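Local coordinates for conjugal transfer protein (Escherichia coli, PDB 5I97) that probably serves as the VirB8-like inner-membrane component of a plasmid-encoded type IV secretion system that passes DNA between bacteria during conjugation, at residues 40-45 against 154-159; 51-56 against 70-75; 93-98 against 104-109; 110-115 against 119-124. All blocks are in the same frame, centred on the assembly; numbering follows the deposited sequence.

Contact 1: 40-45 against 154-159; sequences HRESYD and TSYRVN
One face of the R41 guanidinium is met by the Y156 ring, whose CD2 lies 3.4 Å from R41 CZ and sits over the centre of the flat group; the carboxylate of E42 approaches the same ring at its edge, in the ring plane. Guanidinium and ring are tilted by 30°, so this is an inclined overlap rather than a true parallel stack. R41 can lie along the tyrosine because its CG is anti to the backbone N (chi1 176°) and the chain runs on extended, bringing CD within 4.0 Å of Y156 CZ as the two side chains pass in opposite directions. Beyond R41, Y156 OH donates to E42 OE2 over 2.8 Å, meeting it on the anti side and somewhat out of the carboxylate plane. CG2 of V158 comes to 4.0 Å from E42 OE2, an apolar neighbour on the strand two residues beyond Y156. Y37, one turn back on helix 27-42, accompanies the pair: it is hydrogen-bonded to R41 NH1 and meets Y156 edge-to-face. The contact thus ties the C-terminal end of helix 27-42 to the outer strand 151-160 in the NTF2-like VirB8 domain. A tyrosine suits this place because its ring carbons lie against a guanidinium face while its hydroxyl reaches a glutamate; the acceptor carboxylate would probably polarise that O-H, while the guanidinium gains apolar cover without spending its N-H groups on Y156.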
loop_
_atom_site.group_PDB
_atom_site.type_symbol
_atom_site.label_atom_id
_atom_site.label_comp_id
_atom_site.label_asym_id
_atom_site.label_seq_id
_atom_site.Cartn_x
_atom_site.Cartn_y
_atom_site.Cartn_z
ATOM N N HIS A 40 -11.192 6.243 9.191
ATOM C CA HIS A 40 -12.380 6.053 8.373
ATOM C C HIS A 40 -12.790 7.351 7.688
ATOM O O HIS A 40 -13.208 7.344 6.535
ATOM C CB HIS A 40 -13.558 5.559 9.216
ATOM C CG HIS A 40 -13.553 4.091 9.502
ATOM N ND1 HIS A 40 -13.414 3.135 8.518
ATOM C CD2 HIS A 40 -13.699 3.411 10.665
ATOM C CE1 HIS A 40 -13.468 1.933 9.063
ATOM N NE2 HIS A 40 -13.642 2.073 10.365
ATOM N N ARG A 41 -12.674 8.460 8.411
ATOM C CA ARG A 41 -13.211 9.730 7.944
ATOM C C ARG A 41 -12.263 10.503 7.030
ATOM O O ARG A 41 -12.704 11.132 6.075
ATOM C CB ARG A 41 -13.602 10.596 9.139
ATOM C CG ARG A 41 -14.078 11.968 8.772
ATOM C CD ARG A 41 -14.936 12.578 9.845
ATOM N NE ARG A 41 -15.359 13.920 9.468
ATOM C CZ ARG A 41 -16.327 14.605 10.062
ATOM N NH1 ARG A 41 -17.010 14.072 11.067
ATOM N NH2 ARG A 41 -16.620 15.822 9.643
ATOM N N GLU A 42 -10.965 10.434 7.304
ATOM C CA GLU A 42 -10.003 11.251 6.577
ATOM C C GLU A 42 -9.356 10.493 5.432
ATOM O O GLU A 42 -8.674 11.082 4.604
ATOM C CB GLU A 42 -8.923 11.777 7.528
ATOM C CG GLU A 42 -9.476 12.623 8.653
ATOM C CD GLU A 42 -10.215 13.838 8.147
ATOM O OE1 GLU A 42 -9.823 14.373 7.090
ATOM O OE2 GLU A 42 -11.208 14.241 8.790
ATOM N N SER A 43 -9.574 9.189 5.382
ATOM C CA SER A 43 -9.106 8.420 4.245
ATOM C C SER A 43 -10.083 8.545 3.098
ATOM O O SER A 43 -11.258 8.858 3.292
ATOM C CB SER A 43 -8.943 6.944 4.587
ATOM O OG SER A 43 -8.075 6.740 5.678
ATOM N N TYR A 44 -9.587 8.301 1.896
ATOM C CA TYR A 44 -10.460 8.088 0.760
ATOM C C TYR A 44 -9.972 6.911 -0.065
ATOM O O TYR A 44 -8.875 6.928 -0.634
ATOM C CB TYR A 44 -10.576 9.323 -0.126
ATOM C CG TYR A 44 -11.540 9.062 -1.254
ATOM C CD1 TYR A 44 -12.910 9.136 -1.051
ATOM C CD2 TYR A 44 -11.083 8.679 -2.510
ATOM C CE1 TYR A 44 -13.786 8.874 -2.069
ATOM C CE2 TYR A 44 -11.954 8.418 -3.528
ATOM C CZ TYR A 44 -13.305 8.512 -3.310
ATOM O OH TYR A 44 -14.184 8.251 -4.344
ATOM N N ASP A 45 -10.804 5.884 -0.123
ATOM C CA ASP A 45 -10.552 4.751 -0.982
ATOM C C ASP A 45 -11.884 4.273 -1.527
ATOM O O ASP A 45 -12.756 3.844 -0.760
ATOM C CB ASP A 45 -9.825 3.658 -0.202
ATOM C CG ASP A 45 -9.503 2.457 -1.044
ATOM O OD1 ASP A 45 -9.362 2.611 -2.267
ATOM O OD2 ASP A 45 -9.346 1.359 -0.476
ATOM N N THR A 154 -18.603 13.456 19.400
ATOM C CA THR A 154 -19.573 14.498 19.733
ATOM C C THR A 154 -19.198 15.871 19.195
ATOM O O THR A 154 -20.024 16.779 19.161
ATOM C CB THR A 154 -19.763 14.609 21.258
ATOM O OG1 THR A 154 -18.535 15.025 21.863
ATOM C CG2 THR A 154 -20.172 13.277 21.828
ATOM N N SER A 155 -17.928 16.047 18.855
ATOM C CA SER A 155 -17.493 17.243 18.157
ATOM C C SER A 155 -16.242 16.899 17.368
ATOM O O SER A 155 -15.485 16.019 17.758
ATOM C CB SER A 155 -17.254 18.402 19.114
ATOM O OG SER A 155 -16.054 18.237 19.825
ATOM N N TYR A 156 -16.039 17.567 16.240
ATOM C CA TYR A 156 -14.944 17.205 15.368
ATOM C C TYR A 156 -14.505 18.383 14.526
ATOM O O TYR A 156 -15.270 18.930 13.739
ATOM C CB TYR A 156 -15.353 16.040 14.471
ATOM C CG TYR A 156 -14.219 15.442 13.670
ATOM C CD1 TYR A 156 -13.355 14.524 14.243
ATOM C CD2 TYR A 156 -14.027 15.782 12.344
ATOM C CE1 TYR A 156 -12.331 13.969 13.522
ATOM C CE2 TYR A 156 -13.007 15.229 11.613
ATOM C CZ TYR A 156 -12.161 14.325 12.209
ATOM O OH TYR A 156 -11.139 13.766 11.499
ATOM N N ARG A 157 -13.269 18.796 14.715
ATOM C CA ARG A 157 -12.717 19.843 13.886
ATOM C C ARG A 157 -11.255 19.558 13.609
ATOM O O ARG A 157 -10.499 19.155 14.497
ATOM C CB ARG A 157 -12.962 21.205 14.537
ATOM C CG ARG A 157 -12.111 21.538 15.717
ATOM C CD ARG A 157 -12.353 22.974 16.157
ATOM N NE ARG A 157 -11.716 23.266 17.443
ATOM C CZ ARG A 157 -10.514 23.813 17.590
ATOM N NH1 ARG A 157 -9.794 24.148 16.525
ATOM N NH2 ARG A 157 -10.036 24.031 18.812
ATOM N N VAL A 158 -10.880 19.747 12.352
ATOM C CA VAL A 158 -9.533 19.492 11.893
ATOM C C VAL A 158 -8.915 20.791 11.422
ATOM O O VAL A 158 -9.576 21.613 10.805
ATOM C CB VAL A 158 -9.519 18.443 10.763
ATOM C CG1 VAL A 158 -8.108 18.228 10.231
ATOM C CG2 VAL A 158 -10.103 17.127 11.268
ATOM N N ASN A 159 -7.642 20.970 11.736
ATOM C CA ASN A 159 -6.882 22.126 11.310
ATOM C C ASN A 159 -5.516 21.670 10.886
ATOM O O ASN A 159 -5.037 20.641 11.361
ATOM C CB ASN A 159 -6.758 23.168 12.425
ATOM C CG ASN A 159 -8.092 23.639 12.946
ATOM O OD1 ASN A 159 -8.412 23.466 14.118
ATOM N ND2 ASN A 159 -8.865 24.273 12.083
#

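Contact 2: 51-56 against 70-75; sequences VDYTAV and SKFKGR
Y53 and F72 form a T-shaped (edge-to-face) aromatic pair that joins helix 49-58 to the loop between helices 62-69 and 78-82, in the helical layer of this NTF2-like domain. Their ring centroids are 5.1 Å apart and the planes stand at 75°. The CD1-CE1 edge of Y53 is directed at one face of F72, with CD1 3.6 Å above that plane and displaced toward the rim, on the side of F72 CD2. Y53 reaches out because its CG is anti to the backbone N (chi1 179°), which swings the ring off the helix. F72 is an apt partner, a flat hydrocarbon face whose ring also meets Y68 and touches L78 and D79. Replacing it with an alanine would probably open a gap beside the Y53 edge and leave that ring freer to turn. Tight contact is confined to this pair. The other residues of 70-75 lie on the outer side of the domain: the end of K73 leads away from the helix, and G74 adopts backbone angles at which a CB would press on the carbonyl oxygen of K73, a reason for glycine there. The turn beneath F72 is closed locally, by K73 N donating to S70 O over 3.2 Å.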
loop_
_atom_site.group_PDB
_atom_site.type_symbol
_atom_site.label_atom_id
_atom_site.label_comp_id
_atom_site.label_asym_id
_atom_site.label_seq_id
_atom_site.Cartn_x
_atom_site.Cartn_y
_atom_site.Cartn_z
ATOM N N VAL A 51 -17.989 1.346 3.325
ATOM C CA VAL A 51 -17.751 0.883 4.686
ATOM C C VAL A 51 -17.337 2.036 5.584
ATOM O O VAL A 51 -17.845 2.166 6.696
ATOM C CB VAL A 51 -16.676 -0.213 4.719
ATOM C CG1 VAL A 51 -16.230 -0.511 6.137
ATOM C CG2 VAL A 51 -17.183 -1.455 4.007
ATOM N N ASP A 52 -16.434 2.882 5.091
ATOM C CA ASP A 52 -15.961 4.021 5.866
ATOM C C ASP A 52 -17.095 4.986 6.179
ATOM O O ASP A 52 -17.204 5.479 7.298
ATOM C CB ASP A 52 -14.844 4.756 5.116
ATOM C CG ASP A 52 -13.587 3.924 4.971
ATOM O OD1 ASP A 52 -13.343 3.047 5.826
ATOM O OD2 ASP A 52 -12.854 4.127 3.984
ATOM N N TYR A 53 -17.928 5.263 5.177
ATOM C CA TYR A 53 -19.079 6.154 5.314
ATOM C C TYR A 53 -20.079 5.632 6.342
ATOM O O TYR A 53 -20.653 6.389 7.125
ATOM C CB TYR A 53 -19.762 6.333 3.960
ATOM C CG TYR A 53 -20.984 7.205 3.986
ATOM C CD1 TYR A 53 -20.878 8.580 3.834
ATOM C CD2 TYR A 53 -22.241 6.660 4.184
ATOM C CE1 TYR A 53 -21.992 9.386 3.848
ATOM C CE2 TYR A 53 -23.358 7.457 4.211
ATOM C CZ TYR A 53 -23.229 8.820 4.037
ATOM O OH TYR A 53 -24.351 9.611 4.073
ATOM N N THR A 54 -20.334 4.338 6.283
ATOM C CA THR A 54 -21.226 3.701 7.236
ATOM C C THR A 54 -20.645 3.794 8.639
ATOM O O THR A 54 -21.352 4.142 9.577
ATOM C CB THR A 54 -21.485 2.237 6.864
ATOM O OG1 THR A 54 -22.183 2.200 5.612
ATOM C CG2 THR A 54 -22.335 1.551 7.918
ATOM N N ALA A 55 -19.349 3.522 8.768
ATOM C CA ALA A 55 -18.686 3.552 10.064
ATOM C C ALA A 55 -18.730 4.929 10.722
ATOM O O ALA A 55 -19.049 5.039 11.911
ATOM C CB ALA A 55 -17.251 3.086 9.925
ATOM N N VAL A 56 -18.408 5.972 9.966
ATOM C CA VAL A 56 -18.431 7.326 10.506
ATOM C C VAL A 56 -19.822 7.706 10.980
ATOM O O VAL A 56 -19.973 8.339 12.027
ATOM C CB VAL A 56 -17.952 8.350 9.470
ATOM C CG1 VAL A 56 -18.158 9.771 9.967
ATOM C CG2 VAL A 56 -16.502 8.092 9.121
ATOM N N SER A 70 -22.642 15.488 4.347
ATOM C CA SER A 70 -22.952 16.575 3.439
ATOM C C SER A 70 -22.163 16.490 2.130
ATOM O O SER A 70 -22.718 16.670 1.053
ATOM C CB SER A 70 -22.693 17.907 4.142
ATOM O OG SER A 70 -22.638 18.975 3.219
ATOM N N LYS A 71 -20.868 16.215 2.238
ATOM C CA LYS A 71 -19.978 16.161 1.082
ATOM C C LYS A 71 -20.298 15.002 0.140
ATOM O O LYS A 71 -19.797 14.967 -0.983
ATOM C CB LYS A 71 -18.517 16.088 1.530
ATOM C CG LYS A 71 -18.209 15.009 2.537
ATOM C CD LYS A 71 -16.820 15.182 3.130
ATOM C CE LYS A 71 -15.840 15.769 2.124
ATOM N NZ LYS A 71 -14.489 16.031 2.709
ATOM N N PHE A 72 -21.119 14.055 0.596
ATOM C CA PHE A 72 -21.399 12.842 -0.167
ATOM C C PHE A 72 -22.758 12.915 -0.828
ATOM O O PHE A 72 -23.229 11.959 -1.434
ATOM C CB PHE A 72 -21.339 11.598 0.724
ATOM C CG PHE A 72 -19.968 11.281 1.228
ATOM C CD1 PHE A 72 -19.082 10.572 0.439
ATOM C CD2 PHE A 72 -19.565 11.686 2.480
ATOM C CE1 PHE A 72 -17.821 10.291 0.883
ATOM C CE2 PHE A 72 -18.307 11.402 2.931
ATOM C CZ PHE A 72 -17.434 10.700 2.136
ATOM N N LYS A 73 -23.381 14.091 -0.745
ATOM C CA LYS A 73 -24.764 14.298 -1.192
ATOM C C LYS A 73 -24.891 15.153 -2.462
ATOM O O LYS A 73 -24.133 16.102 -2.661
ATOM C CB LYS A 73 -25.602 14.911 -0.067
ATOM C CG LYS A 73 -26.043 13.915 0.993
ATOM C CD LYS A 73 -27.167 14.479 1.846
ATOM C CE LYS A 73 -26.857 15.894 2.303
ATOM N NZ LYS A 73 -28.036 16.794 2.163
ATOM N N GLY A 74 -25.848 14.795 -3.317
ATOM C CA GLY A 74 -25.989 15.396 -4.629
ATOM C C GLY A 74 -25.224 14.739 -5.758
ATOM O O GLY A 74 -24.548 13.722 -5.585
ATOM N N ARG A 75 -25.330 15.365 -6.923
ATOM C CA ARG A 75 -24.672 14.921 -8.137
ATOM C C ARG A 75 -23.155 15.048 -8.000
ATOM O O ARG A 75 -22.416 14.331 -8.654
ATOM C CB ARG A 75 -25.186 15.735 -9.322
ATOM C CG ARG A 75 -26.630 15.416 -9.729
ATOM C CD ARG A 75 -27.135 16.361 -10.814
ATOM N NE ARG A 75 -27.221 17.737 -10.325
ATOM C CZ ARG A 75 -26.341 18.692 -10.613
ATOM N NH1 ARG A 75 -25.295 18.425 -11.380
ATOM N NH2 ARG A 75 -26.496 19.911 -10.123
#

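Contact 3: 93-98 against 104-109; sequences NSVILD and ATIRFT
I96 and T105 exchange two nearly straight backbone hydrogen bonds, I96 N to T105 O and T105 N to I96 O, each 2.9 Å. At the other hydrogen-bonded pair R107 N donates to S94 O, but R107 O takes two donors, N93 N at 2.7 Å and S94 N at 3.2 Å. N93 and S94 therefore both face R107: a classic beta bulge in the antiparallel hairpin of strands 86-98 and 103-114, whose segments 93-98 and 104-109 run at 177° in the sheet of the NTF2-like domain. The non-hydrogen-bonded pairs bring apolar groups together on the face turned to helix 27-42. V95 and I106 lie side by side, both V95 methyls 4.0 Å from I106 CG1, while L97 CD2 reaches A104 CB, whose small methyl leaves room for the leucine. Beta-branched residues suit such extended backbone. Polar side chains add a third kind of contact. From the bulge residue N93, OD1 accepts from T109 OG1 over 2.9 Å, the donor arriving in the carbonyl plane on a lone pair. On the face carrying S94, I96, T105 and R107, S94 OG stands between its backbone N and carbonyl carbon (chi1 66°), where a water 3.0 Å away links it to T105 O.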
loop_
_atom_site.group_PDB
_atom_site.type_symbol
_atom_site.label_atom_id
_atom_site.label_comp_id
_atom_site.label_asym_id
_atom_site.label_seq_id
_atom_site.Cartn_x
_atom_site.Cartn_y
_atom_site.Cartn_z
ATOM N N ASN A 93 -0.068 10.045 13.939
ATOM C CA ASN A 93 1.248 10.372 14.485
ATOM C C ASN A 93 1.282 10.403 16.020
ATOM O O ASN A 93 2.262 9.985 16.634
ATOM C CB ASN A 93 1.730 11.714 13.936
ATOM C CG ASN A 93 1.809 11.731 12.409
ATOM O OD1 ASN A 93 1.278 12.632 11.759
ATOM N ND2 ASN A 93 2.453 10.723 11.835
ATOM N N SER A 94 0.227 10.932 16.635
ATOM C CA SER A 94 0.152 10.983 18.092
ATOM C C SER A 94 -1.285 11.176 18.544
ATOM O O SER A 94 -2.090 11.774 17.827
ATOM C CB SER A 94 1.041 12.102 18.651
ATOM O OG SER A 94 0.568 13.380 18.269
ATOM N N VAL A 95 -1.596 10.667 19.735
ATOM C CA VAL A 95 -2.921 10.807 20.333
ATOM C C VAL A 95 -2.815 11.259 21.776
ATOM O O VAL A 95 -2.176 10.602 22.586
ATOM C CB VAL A 95 -3.707 9.484 20.293
ATOM C CG1 VAL A 95 -5.075 9.650 20.946
ATOM C CG2 VAL A 95 -3.847 8.989 18.861
ATOM N N ILE A 96 -3.437 12.384 22.099
ATOM C CA ILE A 96 -3.446 12.862 23.467
ATOM C C ILE A 96 -4.864 12.806 24.020
ATOM O O ILE A 96 -5.762 13.448 23.486
ATOM C CB ILE A 96 -2.904 14.295 23.566
ATOM C CG1 ILE A 96 -1.483 14.354 23.004
ATOM C CG2 ILE A 96 -2.908 14.779 25.013
ATOM C CD1 ILE A 96 -0.892 15.736 22.999
ATOM N N LEU A 97 -5.038 12.070 25.118
ATOM C CA LEU A 97 -6.351 11.849 25.704
ATOM C C LEU A 97 -6.602 12.730 26.905
ATOM O O LEU A 97 -5.721 12.940 27.738
ATOM C CB LEU A 97 -6.525 10.386 26.134
ATOM C CG LEU A 97 -6.522 9.321 25.041
ATOM C CD1 LEU A 97 -6.840 7.975 25.622
ATOM C CD2 LEU A 97 -7.492 9.680 23.935
ATOM N N ASP A 98 -7.826 13.227 26.987
ATOM C CA ASP A 98 -8.338 13.831 28.196
ATOM C C ASP A 98 -9.602 13.054 28.545
ATOM O O ASP A 98 -10.711 13.486 28.256
ATOM C CB ASP A 98 -8.616 15.322 28.015
ATOM C CG ASP A 98 -9.079 15.989 29.298
ATOM O OD1 ASP A 98 -9.077 15.325 30.357
ATOM O OD2 ASP A 98 -9.441 17.181 29.260
ATOM N N ALA A 104 -10.077 14.585 22.885
ATOM C CA ALA A 104 -8.846 13.991 22.389
ATOM C C ALA A 104 -8.236 14.845 21.285
ATOM O O ALA A 104 -8.940 15.495 20.519
ATOM C CB ALA A 104 -9.097 12.594 21.898
ATOM N N THR A 105 -6.915 14.850 21.229
ATOM C CA THR A 105 -6.192 15.548 20.191
ATOM C C THR A 105 -5.400 14.558 19.376
ATOM O O THR A 105 -4.573 13.834 19.911
ATOM C CB THR A 105 -5.249 16.578 20.768
ATOM O OG1 THR A 105 -6.011 17.576 21.445
ATOM C CG2 THR A 105 -4.438 17.223 19.668
ATOM N N ILE A 106 -5.670 14.504 18.081
ATOM C CA ILE A 106 -5.001 13.535 17.235
ATOM C C ILE A 106 -4.232 14.214 16.101
ATOM O O ILE A 106 -4.807 14.928 15.280
ATOM C CB ILE A 106 -6.010 12.524 16.669
ATOM C CG1 ILE A 106 -6.608 11.716 17.823
ATOM C CG2 ILE A 106 -5.358 11.619 15.640
ATOM C CD1 ILE A 106 -7.466 10.556 17.396
ATOM N N ARG A 107 -2.929 13.971 16.051
ATOM C CA ARG A 107 -2.107 14.497 14.974
ATOM C C ARG A 107 -1.868 13.427 13.934
ATOM O O ARG A 107 -1.399 12.332 14.248
ATOM C CB ARG A 107 -0.792 15.023 15.526
ATOM C CG ARG A 107 -0.985 16.271 16.341
ATOM C CD ARG A 107 0.323 16.882 16.771
ATOM N NE ARG A 107 0.114 18.208 17.350
ATOM C CZ ARG A 107 -0.400 18.439 18.554
ATOM N NH1 ARG A 107 -0.799 17.434 19.321
ATOM N NH2 ARG A 107 -0.538 19.688 18.978
ATOM N N PHE A 108 -2.179 13.757 12.686
ATOM C CA PHE A 108 -2.110 12.760 11.642
ATOM C C PHE A 108 -1.647 13.316 10.303
ATOM O O PHE A 108 -1.686 14.516 10.043
ATOM C CB PHE A 108 -3.484 12.072 11.502
ATOM C CG PHE A 108 -4.591 12.973 11.018
ATOM C CD1 PHE A 108 -5.199 13.873 11.874
ATOM C CD2 PHE A 108 -5.074 12.872 9.723
ATOM C CE1 PHE A 108 -6.215 14.684 11.433
ATOM C CE2 PHE A 108 -6.110 13.672 9.293
ATOM C CZ PHE A 108 -6.674 14.580 10.142
ATOM N N THR A 109 -1.222 12.400 9.449
ATOM C CA THR A 109 -0.675 12.739 8.158
ATOM C C THR A 109 -1.455 12.049 7.060
ATOM O O THR A 109 -1.752 10.862 7.153
ATOM C CB THR A 109 0.802 12.349 8.066
ATOM O OG1 THR A 109 1.548 13.175 8.961
ATOM C CG2 THR A 109 1.334 12.557 6.650
HETATM O O HOH W 1 -1.707 15.058 19.401
#

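Contact 4: 110-115 against 119-124; sequences TVRRVR and VDDQPQ
D121, T110 and R113 give up much of their surface where strand 103-114 is met by the returning chain that leads into strand 124-134. D121 is gripped twice by R112: its backbone N donates to R112 O over 2.7 Å, nearly along the C=O axis, and its OD2 forms a salt bridge with R112 NH1 at 2.9 Å. The bridge is not flat, for guanidinium and carboxylate are turned 57° from each other. R112 reaches over with a fully extended chain and spends NE on E86, so it spans two acidic partners. T110 fixes the other end: its N and O pair with O and N of Q124, at 3.0 and 3.1 Å, as an antiparallel hydrogen-bonded pair. Its hydroxyl turns to W126 NE1. Next to it V111 CG1 packs on D120 CB at 3.7 Å. R113 bends at chi2 (67°), which brings its guanidinium back over the loop, where the V119 backbone lies over one face. NH1 then meets D120 OD1 at 3.0 Å, in the guanidinium plane but from above the carboxylate. With a leucine in place of R113, D120 OD1 would probably lose its near charge partner and the V119 backbone its flat cover. Two aspartates set against two arginines add two salt bridges to the backbone bonds of this surface turn, and each guanidinium would be expected to stabilise the ionised form of its aspartate.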
loop_
_atom_site.group_PDB
_atom_site.type_symbol
_atom_site.label_atom_id
_atom_site.label_comp_id
_atom_site.label_asym_id
_atom_site.label_seq_id
_atom_site.Cartn_x
_atom_site.Cartn_y
_atom_site.Cartn_z
ATOM N N THR A 110 -1.799 12.809 6.032
ATOM C CA THR A 110 -2.445 12.240 4.859
ATOM C C THR A 110 -1.493 12.248 3.667
ATOM O O THR A 110 -0.739 13.197 3.461
ATOM C CB THR A 110 -3.742 12.992 4.497
ATOM O OG1 THR A 110 -3.476 14.392 4.388
ATOM C CG2 THR A 110 -4.784 12.774 5.574
ATOM N N VAL A 111 -1.526 11.167 2.902
ATOM C CA VAL A 111 -0.787 11.084 1.649
ATOM C C VAL A 111 -1.777 10.828 0.523
ATOM O O VAL A 111 -2.375 9.758 0.438
ATOM C CB VAL A 111 0.274 9.968 1.665
ATOM C CG1 VAL A 111 0.924 9.837 0.293
ATOM C CG2 VAL A 111 1.326 10.245 2.724
ATOM N N ARG A 112 -1.986 11.834 -0.314
ATOM C CA ARG A 112 -2.929 11.697 -1.421
ATOM C C ARG A 112 -2.225 11.197 -2.674
ATOM O O ARG A 112 -1.104 11.617 -2.980
ATOM C CB ARG A 112 -3.630 13.024 -1.692
ATOM C CG ARG A 112 -4.537 13.038 -2.896
ATOM C CD ARG A 112 -5.249 14.356 -2.948
ATOM N NE ARG A 112 -6.120 14.448 -4.104
ATOM C CZ ARG A 112 -5.797 15.076 -5.227
ATOM N NH1 ARG A 112 -4.616 15.660 -5.337
ATOM N NH2 ARG A 112 -6.658 15.110 -6.234
ATOM N N ARG A 113 -2.908 10.367 -3.447
ATOM C CA ARG A 113 -2.316 9.897 -4.678
ATOM C C ARG A 113 -3.319 9.950 -5.823
ATOM O O ARG A 113 -4.366 9.306 -5.784
ATOM C CB ARG A 113 -1.819 8.464 -4.483
ATOM C CG ARG A 113 -1.504 7.718 -5.760
ATOM C CD ARG A 113 -0.305 8.343 -6.451
ATOM N NE ARG A 113 0.043 7.650 -7.685
ATOM C CZ ARG A 113 0.962 6.695 -7.766
ATOM N NH1 ARG A 113 1.593 6.290 -6.676
ATOM N NH2 ARG A 113 1.225 6.122 -8.931
ATOM N N VAL A 114 -2.978 10.717 -6.848
ATOM C CA VAL A 114 -3.789 10.808 -8.052
ATOM C C VAL A 114 -3.326 9.692 -8.976
ATOM O O VAL A 114 -2.141 9.587 -9.254
ATOM C CB VAL A 114 -3.640 12.165 -8.719
ATOM C CG1 VAL A 114 -4.685 12.335 -9.801
ATOM C CG2 VAL A 114 -3.761 13.270 -7.681
ATOM N N ARG A 115 -4.245 8.844 -9.428
ATOM C CA ARG A 115 -3.868 7.664 -10.204
ATOM C C ARG A 115 -3.221 8.025 -11.547
ATOM O O ARG A 115 -2.434 7.249 -12.084
ATOM C CB ARG A 115 -5.079 6.759 -10.434
ATOM C CG ARG A 115 -5.677 6.145 -9.167
ATOM C CD ARG A 115 -5.087 4.795 -8.870
ATOM N NE ARG A 115 -5.452 4.297 -7.547
ATOM C CZ ARG A 115 -6.624 3.741 -7.257
ATOM N NH1 ARG A 115 -7.544 3.621 -8.203
ATOM N NH2 ARG A 115 -6.879 3.304 -6.028
ATOM N N VAL A 119 3.817 9.489 -9.032
ATOM C CA VAL A 119 4.187 9.587 -7.617
ATOM C C VAL A 119 3.006 10.010 -6.745
ATOM O O VAL A 119 2.048 10.604 -7.243
ATOM C CB VAL A 119 5.335 10.567 -7.391
ATOM C CG1 VAL A 119 6.593 10.015 -8.017
ATOM C CG2 VAL A 119 4.991 11.912 -7.981
ATOM N N ASP A 120 3.087 9.710 -5.448
ATOM C CA ASP A 120 2.125 10.210 -4.465
ATOM C C ASP A 120 2.322 11.713 -4.310
ATOM O O ASP A 120 3.398 12.210 -4.573
ATOM C CB ASP A 120 2.328 9.539 -3.101
ATOM C CG ASP A 120 2.149 8.039 -3.144
ATOM O OD1 ASP A 120 1.406 7.546 -4.009
ATOM O OD2 ASP A 120 2.777 7.340 -2.322
ATOM N N ASP A 121 1.291 12.438 -3.884
ATOM C CA ASP A 121 1.462 13.852 -3.546
ATOM C C ASP A 121 2.310 13.976 -2.270
ATOM O O ASP A 121 2.606 12.977 -1.618
ATOM C CB ASP A 121 0.115 14.552 -3.306
ATOM C CG ASP A 121 -0.821 14.503 -4.505
ATOM O OD1 ASP A 121 -0.429 14.018 -5.593
ATOM O OD2 ASP A 121 -1.973 14.957 -4.337
ATOM N N GLN A 122 2.642 15.211 -1.903
ATOM C CA GLN A 122 3.393 15.502 -0.694
ATOM C C GLN A 122 2.495 15.405 0.538
ATOM O O GLN A 122 1.325 15.798 0.488
ATOM C CB GLN A 122 4.007 16.898 -0.765
ATOM C CG GLN A 122 5.046 17.071 -1.855
ATOM C CD GLN A 122 6.275 16.213 -1.609
ATOM O OE1 GLN A 122 6.396 15.103 -2.130
ATOM N NE2 GLN A 122 7.184 16.719 -0.788
ATOM N N PRO A 123 3.037 14.858 1.638
ATOM C CA PRO A 123 2.283 14.680 2.882
ATOM C C PRO A 123 1.734 15.990 3.439
ATOM O O PRO A 123 2.354 17.039 3.293
ATOM C CB PRO A 123 3.323 14.089 3.832
ATOM C CG PRO A 123 4.281 13.368 2.936
ATOM C CD PRO A 123 4.355 14.200 1.696
ATOM N N GLN A 124 0.564 15.910 4.060
ATOM C CA GLN A 124 -0.038 17.045 4.754
ATOM C C GLN A 124 -0.295 16.654 6.210
ATOM O O GLN A 124 -0.767 15.554 6.474
ATOM C CB GLN A 124 -1.340 17.471 4.074
ATOM C CG GLN A 124 -1.151 18.123 2.719
ATOM C CD GLN A 124 -2.457 18.243 1.982
ATOM O OE1 GLN A 124 -3.146 17.245 1.744
ATOM N NE2 GLN A 124 -2.838 19.466 1.666
#

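How the contacts relate
The contacts follow one another in the order 2, 1, 3, 4, each touching the next. On the helical side contact 1 adjoins contact 2, with H40 ND1 2.7 Å from D52 OD1, a probable hydrogen bond, and H40 and R41 packed on A55 and V56. On the sheet side E42 CG rests 3.6 Å from F108 CE2 of contact 3. Contacts 3 and 4 share strand 103-114 and meet where T109 CG2 lies 3.7 Å from Q124 O, though their centres are about 21 Å apart. Contacts 2 and 3 lie on opposite sides of the chain's centre, their centres about 24 Å apart. At the end of segment 110-115, R115 packs on H101 of the second subunit. All four belong to the same VirB8 domain.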